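Local structure of Glyco_hydro_cc domain-containing protein (Trichoderma gamsii, 6UBD) at residues S96-V101 against M134-A140; F169-F175 against L197-A203; F45-L50 against Y268-S273. The protein probably binds beta-1,3-glucan-type oligosaccharides through a glycoside hydrolase catalytic-core domain assigned to family GH128, subgroup VII. All coordinates share one frame; numbering follows the deposited sequence. Where two conformers were deposited one is given.

Contact 1: residues S96-V101 against M134-A140; sequences STPAYV and MGQKGAA
Thr97 lies across the aliphatic chain of Lys137 where helix 120-136 gives way to a loop. The lysine turns at its third torsion (chi3 -71°), which curls the chain round the threonine hydroxyl and brings CE to 3.4 Å from Thr97 OG1. The threonine methyl, set anti to its backbone nitrogen, faces the helix end, with CG2 3.8 Å from Met134 O. That carbonyl accepts the N-H of Ala139, and Gly138 with its positive phi completes a Schellman motif.

Met134, in its modelled conformer, crosses the Pro98 side chain at about a right angle, its SD 4.0 Å from Pro98 CD. Deeper in, Val101 CG1 packs on the methyl of Ala139, and Ala140 CB approaches the Tyr100 ring obliquely, 3.8 Å from its CD2; the tyrosine hydroxyl is bonded to Pro27 O. Parallel strand pairing finishes the beta-alpha-beta unit: Ala140 N donates to Ala99 O and Val101 N to Ala140 O, both 2.9 Å. Val101 N lies almost on the line of the Ala140 carbonyl (C=O...N 174°); Ala140 N is tilted from the Ala99 carbonyl plane.

These two bonds set the register, and mostly apolar side-chain packing fits the helix end to the loop before strand 100-102.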
loop_
_atom_site.group_PDB
_atom_site.type_symbol
_atom_site.label_atom_id
_atom_site.label_comp_id
_atom_site.label_asym_id
_atom_site.label_seq_id
_atom_site.Cartn_x
_atom_site.Cartn_y
_atom_site.Cartn_z
ATOM N N SER A 96 0.765 -18.856 11.310
ATOM C CA SER A 96 2.154 -18.389 11.117
ATOM C C SER A 96 2.248 -16.898 11.328
ATOM O O SER A 96 1.260 -16.189 11.105
ATOM C CB SER A 96 2.707 -18.788 9.759
ATOM O OG SER A 96 2.158 -17.975 8.749
ATOM N N THR A 97 3.477 -16.413 11.483
ATOM C CA THR A 97 3.773 -14.992 11.644
ATOM C C THR A 97 4.456 -14.454 10.388
ATOM O O THR A 97 5.542 -14.919 10.033
ATOM C CB THR A 97 4.587 -14.744 12.918
ATOM O OG1 THR A 97 3.933 -15.243 14.106
ATOM C CG2 THR A 97 4.873 -13.276 13.125
ATOM N N PRO A 98 3.881 -13.451 9.653
ATOM C CA PRO A 98 4.535 -12.831 8.519
ATOM C C PRO A 98 5.691 -11.942 8.994
ATOM O O PRO A 98 5.733 -11.496 10.147
ATOM C CB PRO A 98 3.421 -12.050 7.814
ATOM C CG PRO A 98 2.210 -12.173 8.626
ATOM C CD PRO A 98 2.566 -12.828 9.932
ATOM N N ALA A 99 6.606 -11.642 8.057
ATOM C CA ALA A 99 7.653 -10.638 8.330
ATOM C C ALA A 99 7.051 -9.217 8.403
ATOM O O ALA A 99 7.545 -8.413 9.226
ATOM C CB ALA A 99 8.747 -10.683 7.283
ATOM N N TYR A 100 6.012 -8.918 7.591
ATOM C CA TYR A 100 5.414 -7.574 7.527
ATOM C C TYR A 100 3.887 -7.721 7.461
ATOM O O TYR A 100 3.402 -8.532 6.649
ATOM C CB TYR A 100 5.906 -6.811 6.288
ATOM C CG TYR A 100 7.418 -6.626 6.154
ATOM C CD1 TYR A 100 8.216 -7.596 5.566
ATOM C CD2 TYR A 100 8.064 -5.511 6.650
ATOM C CE1 TYR A 100 9.604 -7.447 5.489
ATOM C CE2 TYR A 100 9.438 -5.335 6.541
ATOM C CZ TYR A 100 10.227 -6.333 5.982
ATOM O OH TYR A 100 11.601 -6.213 5.887
ATOM N N VAL A 101 3.163 -6.901 8.253
ATOM C CA VAL A 101 1.680 -6.936 8.229
ATOM C C VAL A 101 1.175 -5.497 8.252
ATOM O O VAL A 101 1.603 -4.722 9.130
ATOM C CB VAL A 101 1.067 -7.805 9.301
ATOM C CG1 VAL A 101 1.523 -7.411 10.620
ATOM C CG2 VAL A 101 -0.463 -7.879 9.295
ATOM N N MET A 134 0.733 -10.199 16.444
ATOM C CA MET A 134 1.706 -10.537 15.348
ATOM C C MET A 134 2.976 -9.715 15.536
ATOM O O MET A 134 4.074 -10.245 15.341
ATOM C CB MET A 134 1.118 -10.271 13.966
ATOM C CG MET A 134 -0.031 -11.175 13.652
ATOM S SD MET A 134 0.525 -12.860 13.323
ATOM C CE MET A 134 -0.869 -13.519 12.399
ATOM N N GLY A 135 2.862 -8.449 15.890
ATOM C CA GLY A 135 4.056 -7.650 16.186
ATOM C C GLY A 135 4.820 -8.166 17.389
ATOM O O GLY A 135 6.054 -8.161 17.369
ATOM N N GLN A 136 4.137 -8.615 18.438
ATOM C CA GLN A 136 4.796 -9.224 19.625
ATOM C C GLN A 136 5.597 -10.460 19.193
ATOM O O GLN A 136 6.637 -10.724 19.816
ATOM C CB GLN A 136 3.770 -9.499 20.729
ATOM C CG GLN A 136 4.312 -10.014 22.091
ATOM C CD GLN A 136 4.735 -11.465 22.194
ATOM O OE1 GLN A 136 4.204 -12.394 21.543
ATOM N NE2 GLN A 136 5.694 -11.679 23.076
ATOM N N LYS A 137 5.118 -11.219 18.210
ATOM C CA LYS A 137 5.825 -12.422 17.712
ATOM C C LYS A 137 6.900 -12.051 16.678
ATOM O O LYS A 137 7.540 -12.989 16.143
ATOM C CB LYS A 137 4.760 -13.309 17.078
ATOM C CG LYS A 137 3.848 -13.947 18.094
ATOM C CD LYS A 137 2.980 -14.982 17.578
ATOM C CE LYS A 137 1.852 -14.548 16.687
ATOM N NZ LYS A 137 1.134 -15.713 16.102
ATOM N N GLY A 138 7.113 -10.770 16.341
ATOM C CA GLY A 138 8.229 -10.304 15.500
ATOM C C GLY A 138 7.870 -9.629 14.183
ATOM O O GLY A 138 8.786 -9.150 13.483
ATOM N N ALA A 139 6.590 -9.607 13.793
ATOM C CA ALA A 139 6.269 -8.916 12.532
ATOM C C ALA A 139 6.532 -7.403 12.658
ATOM O O ALA A 139 6.223 -6.805 13.717
ATOM C CB ALA A 139 4.813 -9.143 12.186
ATOM N N ALA A 140 6.999 -6.760 11.564
ATOM C CA ALA A 140 6.951 -5.300 11.433
ATOM C C ALA A 140 5.511 -4.887 11.073
ATOM O O ALA A 140 4.891 -5.517 10.194
ATOM C CB ALA A 140 7.910 -4.812 10.379
#

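Contact 2: residues F169-F175 against L197-A203; sequences FTSIHIF and LWVTEFA
Phe169 lies flat on Trp198 at the start of two neighbouring parallel strands of a beta/alpha-barrel of the kind expected for this glycoside hydrolase core; helix 179-193 makes the crossover between them. This is the tightly packed end. The phenylalanine ring sits over the five-membered ring of the indole, centroids 3.7 Å apart and planes only 18° from parallel, with CE2 of Phe169 3.3 Å from CD2 of Trp198. The phenylalanine CG stands between its backbone N and carbonyl carbon (chi1 63°), turning the ring across to the tryptophan, whose NE1 is held by Leu28 O. Beside the stack the backbone bonds are short, Ile172 N donating to Trp198 O at 2.8 Å. On the other face of the sheet Val199 CG2 packs against both Ile172 and Ile174, beneath helices 179-193 and 217-233.

Beyond Val199 the backbone bonds are longer or more bent, though the contact stays buried. Thr200 is an extra residue, a beta bulge that shifts the register so that Ile174 pairs with Phe202. Its N-H reaches Ile172 O, but the bond is bent to 143°, and the next ones, such as Ile174 N to Glu201 O, lengthen to 3.1 Å. The Trp198 face here turns polar and charged, with His173 and Glu201 beside Phe175. Glu201 passes over one face of the His173 imidazole, its CB 3.9 Å from the ring centroid in a CH-pi contact, while Thr200 OG1 comes to the ring's edge. The carboxylate is tilted to the ring, and Glu201 OE2 comes 3.1 Å from His173 CE1. The two residues are not hydrogen-bonded: His173 ND1 bonds to Glu106, and Glu201 OE2 accepts from Trp56. The other oxygen meets the rim of Phe175 in that ring's plane, OE1 of Glu201 lying 3.5 Å from CZ.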
loop_
_atom_site.group_PDB
_atom_site.type_symbol
_atom_site.label_atom_id
_atom_site.label_comp_id
_atom_site.label_asym_id
_atom_site.label_seq_id
_atom_site.Cartn_x
_atom_site.Cartn_y
_atom_site.Cartn_z
ATOM N N PHE A 169 5.774 1.394 10.639
ATOM C CA PHE A 169 5.807 2.183 9.392
ATOM C C PHE A 169 4.374 2.668 9.148
ATOM O O PHE A 169 3.402 1.942 9.387
ATOM C CB PHE A 169 6.423 1.408 8.190
ATOM C CG PHE A 169 5.687 0.162 7.748
ATOM C CD1 PHE A 169 5.987 -1.097 8.267
ATOM C CD2 PHE A 169 4.694 0.223 6.791
ATOM C CE1 PHE A 169 5.357 -2.226 7.763
ATOM C CE2 PHE A 169 4.029 -0.895 6.327
ATOM C CZ PHE A 169 4.396 -2.122 6.795
ATOM N N THR A 170 4.268 3.907 8.644
ATOM C CA THR A 170 2.990 4.558 8.379
ATOM C C THR A 170 2.596 4.213 6.924
ATOM O O THR A 170 3.388 4.583 5.944
ATOM C CB THR A 170 3.077 6.076 8.560
ATOM O OG1 THR A 170 3.493 6.340 9.925
ATOM C CG2 THR A 170 1.737 6.729 8.346
ATOM N N SER A 171 1.495 3.545 6.663
ATOM C CA SER A 171 1.011 3.203 5.290
ATOM C C SER A 171 0.206 4.368 4.776
ATOM O O SER A 171 -0.731 4.849 5.459
ATOM C CB SER A 171 0.090 1.974 5.368
ATOM O OG SER A 171 0.710 0.869 5.970
ATOM N N ILE A 172 0.520 4.836 3.545
ATOM C CA ILE A 172 -0.180 5.962 2.867
ATOM C C ILE A 172 -0.604 5.592 1.448
ATOM O O ILE A 172 0.052 4.764 0.792
ATOM C CB ILE A 172 0.642 7.279 2.979
ATOM C CG1 ILE A 172 1.855 7.311 2.042
ATOM C CG2 ILE A 172 1.024 7.498 4.463
ATOM C CD1 ILE A 172 2.572 8.689 2.054
ATOM N N HIS A 173 -1.692 6.199 1.029
ATOM C CA HIS A 173 -2.196 6.085 -0.358
ATOM C C HIS A 173 -2.014 7.460 -1.020
ATOM O O HIS A 173 -2.471 8.458 -0.472
ATOM C CB HIS A 173 -3.687 5.697 -0.357
ATOM C CG HIS A 173 -3.908 4.246 -0.034
ATOM N ND1 HIS A 173 -5.179 3.660 -0.106
ATOM C CD2 HIS A 173 -3.022 3.266 0.270
ATOM C CE1 HIS A 173 -5.027 2.358 0.183
ATOM N NE2 HIS A 173 -3.738 2.085 0.403
ATOM N N ILE A 174 -1.355 7.510 -2.198
ATOM C CA ILE A 174 -1.146 8.803 -2.935
ATOM C C ILE A 174 -1.887 8.770 -4.289
ATOM O O ILE A 174 -1.505 7.980 -5.192
ATOM C CB ILE A 174 0.356 9.046 -3.078
ATOM C CG1 ILE A 174 1.050 9.200 -1.721
ATOM C CG2 ILE A 174 0.545 10.332 -3.929
ATOM C CD1 ILE A 174 2.535 9.541 -1.741
ATOM N N PHE A 175 -2.952 9.525 -4.345
ATOM C CA PHE A 175 -3.804 9.684 -5.553
ATOM C C PHE A 175 -3.803 11.178 -5.815
ATOM O O PHE A 175 -4.583 11.934 -5.254
ATOM C CB PHE A 175 -5.193 9.105 -5.348
ATOM C CG PHE A 175 -5.202 7.639 -5.012
ATOM C CD1 PHE A 175 -4.689 6.706 -5.897
ATOM C CD2 PHE A 175 -5.796 7.195 -3.845
ATOM C CE1 PHE A 175 -4.735 5.370 -5.602
ATOM C CE2 PHE A 175 -5.799 5.840 -3.523
ATOM C CZ PHE A 175 -5.233 4.914 -4.399
ATOM N N LEU A 197 7.701 5.906 6.033
ATOM C CA LEU A 197 6.501 5.766 5.219
ATOM C C LEU A 197 6.591 4.592 4.251
ATOM O O LEU A 197 7.664 4.408 3.574
ATOM C CB LEU A 197 6.303 7.058 4.412
ATOM C CG LEU A 197 6.334 8.391 5.171
ATOM C CD1 LEU A 197 6.237 9.557 4.198
ATOM C CD2 LEU A 197 5.251 8.462 6.316
ATOM N N TRP A 198 5.494 3.883 4.043
ATOM C CA TRP A 198 5.274 3.011 2.865
ATOM C C TRP A 198 4.112 3.558 2.083
ATOM O O TRP A 198 3.010 3.816 2.641
ATOM C CB TRP A 198 4.940 1.577 3.249
ATOM C CG TRP A 198 6.042 0.703 3.778
ATOM C CD1 TRP A 198 7.194 1.087 4.396
ATOM C CD2 TRP A 198 6.057 -0.737 3.709
ATOM N NE1 TRP A 198 7.940 -0.030 4.740
ATOM C CE2 TRP A 198 7.265 -1.154 4.322
ATOM C CE3 TRP A 198 5.206 -1.678 3.155
ATOM C CZ2 TRP A 198 7.601 -2.495 4.425
ATOM C CZ3 TRP A 198 5.558 -3.017 3.246
ATOM C CH2 TRP A 198 6.746 -3.400 3.863
ATOM N N VAL A 199 4.334 3.787 0.759
ATOM C CA VAL A 199 3.242 4.195 -0.155
ATOM C C VAL A 199 2.614 2.925 -0.702
ATOM O O VAL A 199 3.134 2.314 -1.640
ATOM C CB VAL A 199 3.765 5.107 -1.285
ATOM C CG1 VAL A 199 2.615 5.604 -2.181
ATOM C CG2 VAL A 199 4.493 6.309 -0.720
ATOM N N THR A 200 1.556 2.449 -0.057
ATOM C CA THR A 200 1.052 1.083 -0.293
ATOM C C THR A 200 0.095 1.002 -1.501
ATOM O O THR A 200 -0.202 -0.125 -1.967
ATOM C CB THR A 200 0.474 0.508 1.005
ATOM O OG1 THR A 200 -0.634 1.344 1.386
ATOM C CG2 THR A 200 1.525 0.376 2.118
ATOM N N GLU A 201 -0.384 2.157 -1.950
ATOM C CA GLU A 201 -1.028 2.290 -3.291
ATOM C C GLU A 201 -0.701 3.691 -3.792
ATOM O O GLU A 201 -0.751 4.638 -3.037
ATOM C CB GLU A 201 -2.551 2.203 -3.304
ATOM C CG GLU A 201 -3.135 0.826 -2.925
ATOM C CD GLU A 201 -4.649 0.862 -2.963
ATOM O OE1 GLU A 201 -5.189 1.471 -3.890
ATOM O OE2 GLU A 201 -5.298 0.272 -2.105
ATOM N N PHE A 202 -0.403 3.839 -5.106
ATOM C CA PHE A 202 -0.345 5.172 -5.795
ATOM C C PHE A 202 -0.875 5.044 -7.222
ATOM O O PHE A 202 -0.805 3.980 -7.856
ATOM C CB PHE A 202 1.050 5.823 -5.698
ATOM C CG PHE A 202 2.100 5.141 -6.581
ATOM C CD1 PHE A 202 2.188 5.427 -7.951
ATOM C CD2 PHE A 202 3.017 4.256 -6.041
ATOM C CE1 PHE A 202 3.136 4.775 -8.731
ATOM C CE2 PHE A 202 3.947 3.584 -6.847
ATOM C CZ PHE A 202 4.009 3.859 -8.188
ATOM N N ALA A 203 -1.500 6.144 -7.642
ATOM C CA ALA A 203 -1.950 6.281 -9.056
ATOM C C ALA A 203 -2.171 7.753 -9.335
ATOM O O ALA A 203 -2.436 8.604 -8.458
ATOM C CB ALA A 203 -3.261 5.565 -9.347
#

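Contact 3: residues F45-L50 against Y268-S273; sequences FWKDHL and YLNAIS
A water molecule joins the carbonyls of His49 and Ile272, donating to both: it is 2.7 Å from His49 O and 2.9 Å from Ile272 O. It provides the polar link between the two segments, which share no direct hydrogen bond; otherwise the C-terminal helix 263-273 meets residues 45-50 through side-chain packing.

Tyr268 and Trp46 form a T-shaped pair. The tyrosine presents its edge, led by CD2, to the face of the indole, coming 3.5 Å from CE2 of Trp46; the planes are 69° apart. With CG anti to the backbone nitrogen (chi1 -169°), the tyrosine ring passes beside the indole and turns its CD2 edge to it. Polar bonds beyond the segments hold both rings: Trp46 NE1 donates to Gly265 O, and Tyr268 OH bonds to Gly36 O. Tyr242 meets both rings as well.

His49 fits against one side of the helix. Leu269 CD1 touches the imidazole at its edge, 3.5 Å from CD2, and Ile272 CD1 lies 3.6 Å from the histidine CB. Ser273, in the modelled one of its two conformers, lays its CB over the centre of the ring, a CH-pi contact with the centroid 3.8 Å away. The tip of Ile272 also reaches Leu50, CD1 to CD2 3.6 Å, so this one methyl touches both histidine and leucine, while the CG2 branch of Ile272 lies over a face of Tyr268.

With the indole N-H of Trp46 and the hydroxyl of Tyr268 bonded elsewhere, this contact depends on apolar fit and ring geometry, and the bridging water serves two backbone acceptors that could not bond to each other directly.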
loop_
_atom_site.group_PDB
_atom_site.type_symbol
_atom_site.label_atom_id
_atom_site.label_comp_id
_atom_site.label_asym_id
_atom_site.label_seq_id
_atom_site.Cartn_x
_atom_site.Cartn_y
_atom_site.Cartn_z
ATOM N N PHE A 45 5.897 -9.365 -15.152
ATOM C CA PHE A 45 6.707 -8.417 -15.966
ATOM C C PHE A 45 7.663 -7.609 -15.059
ATOM O O PHE A 45 8.787 -7.281 -15.500
ATOM C CB PHE A 45 5.797 -7.446 -16.731
ATOM C CG PHE A 45 4.778 -8.063 -17.649
ATOM C CD1 PHE A 45 5.199 -8.786 -18.727
ATOM C CD2 PHE A 45 3.409 -7.977 -17.392
ATOM C CE1 PHE A 45 4.264 -9.281 -19.628
ATOM C CE2 PHE A 45 2.473 -8.564 -18.240
ATOM C CZ PHE A 45 2.905 -9.227 -19.346
ATOM N N TRP A 46 7.257 -7.311 -13.814
ATOM C CA TRP A 46 8.035 -6.397 -12.953
ATOM C C TRP A 46 9.006 -7.130 -11.979
ATOM O O TRP A 46 9.909 -6.476 -11.427
ATOM C CB TRP A 46 7.088 -5.547 -12.139
ATOM C CG TRP A 46 6.232 -4.565 -12.895
ATOM C CD1 TRP A 46 6.457 -4.018 -14.136
ATOM C CD2 TRP A 46 5.019 -3.969 -12.418
ATOM N NE1 TRP A 46 5.485 -3.105 -14.429
ATOM C CE2 TRP A 46 4.566 -3.061 -13.399
ATOM C CE3 TRP A 46 4.304 -4.101 -11.223
ATOM C CZ2 TRP A 46 3.426 -2.284 -13.207
ATOM C CZ3 TRP A 46 3.153 -3.340 -11.030
ATOM C CH2 TRP A 46 2.737 -2.435 -12.032
ATOM N N LYS A 47 8.784 -8.454 -11.736
ATOM C CA LYS A 47 9.357 -9.215 -10.625
ATOM C C LYS A 47 10.852 -8.944 -10.362
ATOM O O LYS A 47 11.301 -8.822 -9.202
ATOM C CB LYS A 47 9.166 -10.732 -10.883
ATOM C CG LYS A 47 9.380 -11.633 -9.691
ATOM C CD LYS A 47 9.395 -13.067 -10.129
ATOM C CE LYS A 47 9.532 -13.968 -8.946
ATOM N NZ LYS A 47 9.558 -15.376 -9.351
ATOM N N ASP A 48 11.630 -8.981 -11.449
ATOM C CA ASP A 48 13.114 -8.961 -11.294
ATOM C C ASP A 48 13.634 -7.600 -10.760
ATOM O O ASP A 48 14.766 -7.526 -10.298
ATOM C CB ASP A 48 13.850 -9.337 -12.549
ATOM C CG ASP A 48 15.334 -9.499 -12.315
ATOM O OD1 ASP A 48 15.689 -10.387 -11.564
ATOM O OD2 ASP A 48 16.158 -8.817 -13.039
ATOM N N HIS A 49 12.785 -6.580 -10.718
ATOM C CA HIS A 49 13.186 -5.222 -10.244
ATOM C C HIS A 49 12.465 -4.844 -8.940
ATOM O O HIS A 49 12.653 -3.689 -8.458
ATOM C CB HIS A 49 12.889 -4.175 -11.343
ATOM C CG HIS A 49 13.467 -4.518 -12.666
ATOM N ND1 HIS A 49 14.799 -4.603 -12.887
ATOM C CD2 HIS A 49 12.823 -4.779 -13.824
ATOM C CE1 HIS A 49 15.000 -5.001 -14.132
ATOM N NE2 HIS A 49 13.780 -5.075 -14.727
ATOM N N LEU A 50 11.626 -5.746 -8.405
ATOM C CA LEU A 50 10.892 -5.536 -7.140
ATOM C C LEU A 50 11.592 -6.231 -6.013
ATOM O O LEU A 50 12.357 -7.221 -6.230
ATOM C CB LEU A 50 9.473 -6.075 -7.284
ATOM C CG LEU A 50 8.598 -5.472 -8.375
ATOM C CD1 LEU A 50 7.224 -6.083 -8.306
ATOM C CD2 LEU A 50 8.461 -3.948 -8.319
ATOM N N TYR A 268 6.378 2.174 -15.547
ATOM C CA TYR A 268 6.822 1.705 -14.205
ATOM C C TYR A 268 8.025 0.795 -14.336
ATOM O O TYR A 268 9.030 1.004 -13.609
ATOM C CB TYR A 268 5.680 1.060 -13.418
ATOM C CG TYR A 268 5.985 0.791 -11.931
ATOM C CD1 TYR A 268 6.328 1.858 -11.086
ATOM C CD2 TYR A 268 5.941 -0.490 -11.382
ATOM C CE1 TYR A 268 6.535 1.624 -9.724
ATOM C CE2 TYR A 268 6.138 -0.728 -10.019
ATOM C CZ TYR A 268 6.445 0.343 -9.199
ATOM O OH TYR A 268 6.567 0.133 -7.830
ATOM N N LEU A 269 7.964 -0.182 -15.258
ATOM C CA LEU A 269 9.111 -1.120 -15.448
ATOM C C LEU A 269 10.390 -0.332 -15.709
ATOM O O LEU A 269 11.474 -0.600 -15.110
ATOM C CB LEU A 269 8.812 -2.048 -16.623
ATOM C CG LEU A 269 9.925 -3.004 -17.047
ATOM C CD1 LEU A 269 10.239 -3.966 -15.985
ATOM C CD2 LEU A 269 9.548 -3.726 -18.351
ATOM N N ASN A 270 10.331 0.617 -16.636
ATOM C CA ASN A 270 11.546 1.362 -17.027
ATOM C C ASN A 270 12.081 2.239 -15.898
ATOM O O ASN A 270 13.233 2.371 -15.726
ATOM C CB ASN A 270 11.334 2.132 -18.343
ATOM C CG ASN A 270 11.104 1.203 -19.544
ATOM O OD1 ASN A 270 11.423 -0.020 -19.513
ATOM N ND2 ASN A 270 10.369 1.739 -20.492
ATOM N N ALA A 271 11.205 2.777 -15.062
ATOM C CA ALA A 271 11.578 3.650 -13.896
ATOM C C ALA A 271 12.246 2.794 -12.821
ATOM O O ALA A 271 13.361 3.139 -12.380
ATOM C CB ALA A 271 10.370 4.399 -13.378
ATOM N N ILE A 272 11.624 1.686 -12.424
ATOM C CA ILE A 272 12.215 0.857 -11.327
ATOM C C ILE A 272 13.479 0.136 -11.742
ATOM O O ILE A 272 14.401 -0.067 -10.935
ATOM C CB ILE A 272 11.178 -0.139 -10.761
ATOM C CG1 ILE A 272 10.748 -1.218 -11.761
ATOM C CG2 ILE A 272 9.969 0.639 -10.184
ATOM C CD1 ILE A 272 9.786 -2.274 -11.201
ATOM N N SER A 273 13.645 -0.115 -13.042
ATOM C CA SER A 273 14.892 -0.770 -13.535
ATOM C C SER A 273 16.083 0.192 -13.425
ATOM O O SER A 273 17.228 -0.312 -13.285
ATOM C CB SER A 273 14.695 -1.301 -14.951
ATOM O OG SER A 273 15.894 -1.849 -15.531
HETATM O O HOH W 1 14.109 -1.377 -8.319
#

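In the fold
Contact 3 brings together segments from near the two ends of the chain, and contacts 1 and 2 are nested in series within the loop it closes. Contacts 1 and 2 reach the same sheet, each across a beta-alpha-beta unit; their centres are 20 Å apart, yet they touch where Tyr100 CD2 packs on Trp198 CH2 at 3.7 Å. Contact 2 is near the chain's centre and also touches contact 3, 18 Å away between centres, through Phe202 and Tyr268. Contacts 1 and 3 remain separate, with nearest atoms about 12 Å apart. The chain of touches runs from the strand 100-102 unit through the central strands to the C-terminal helix, consistent with a single barrel-like domain.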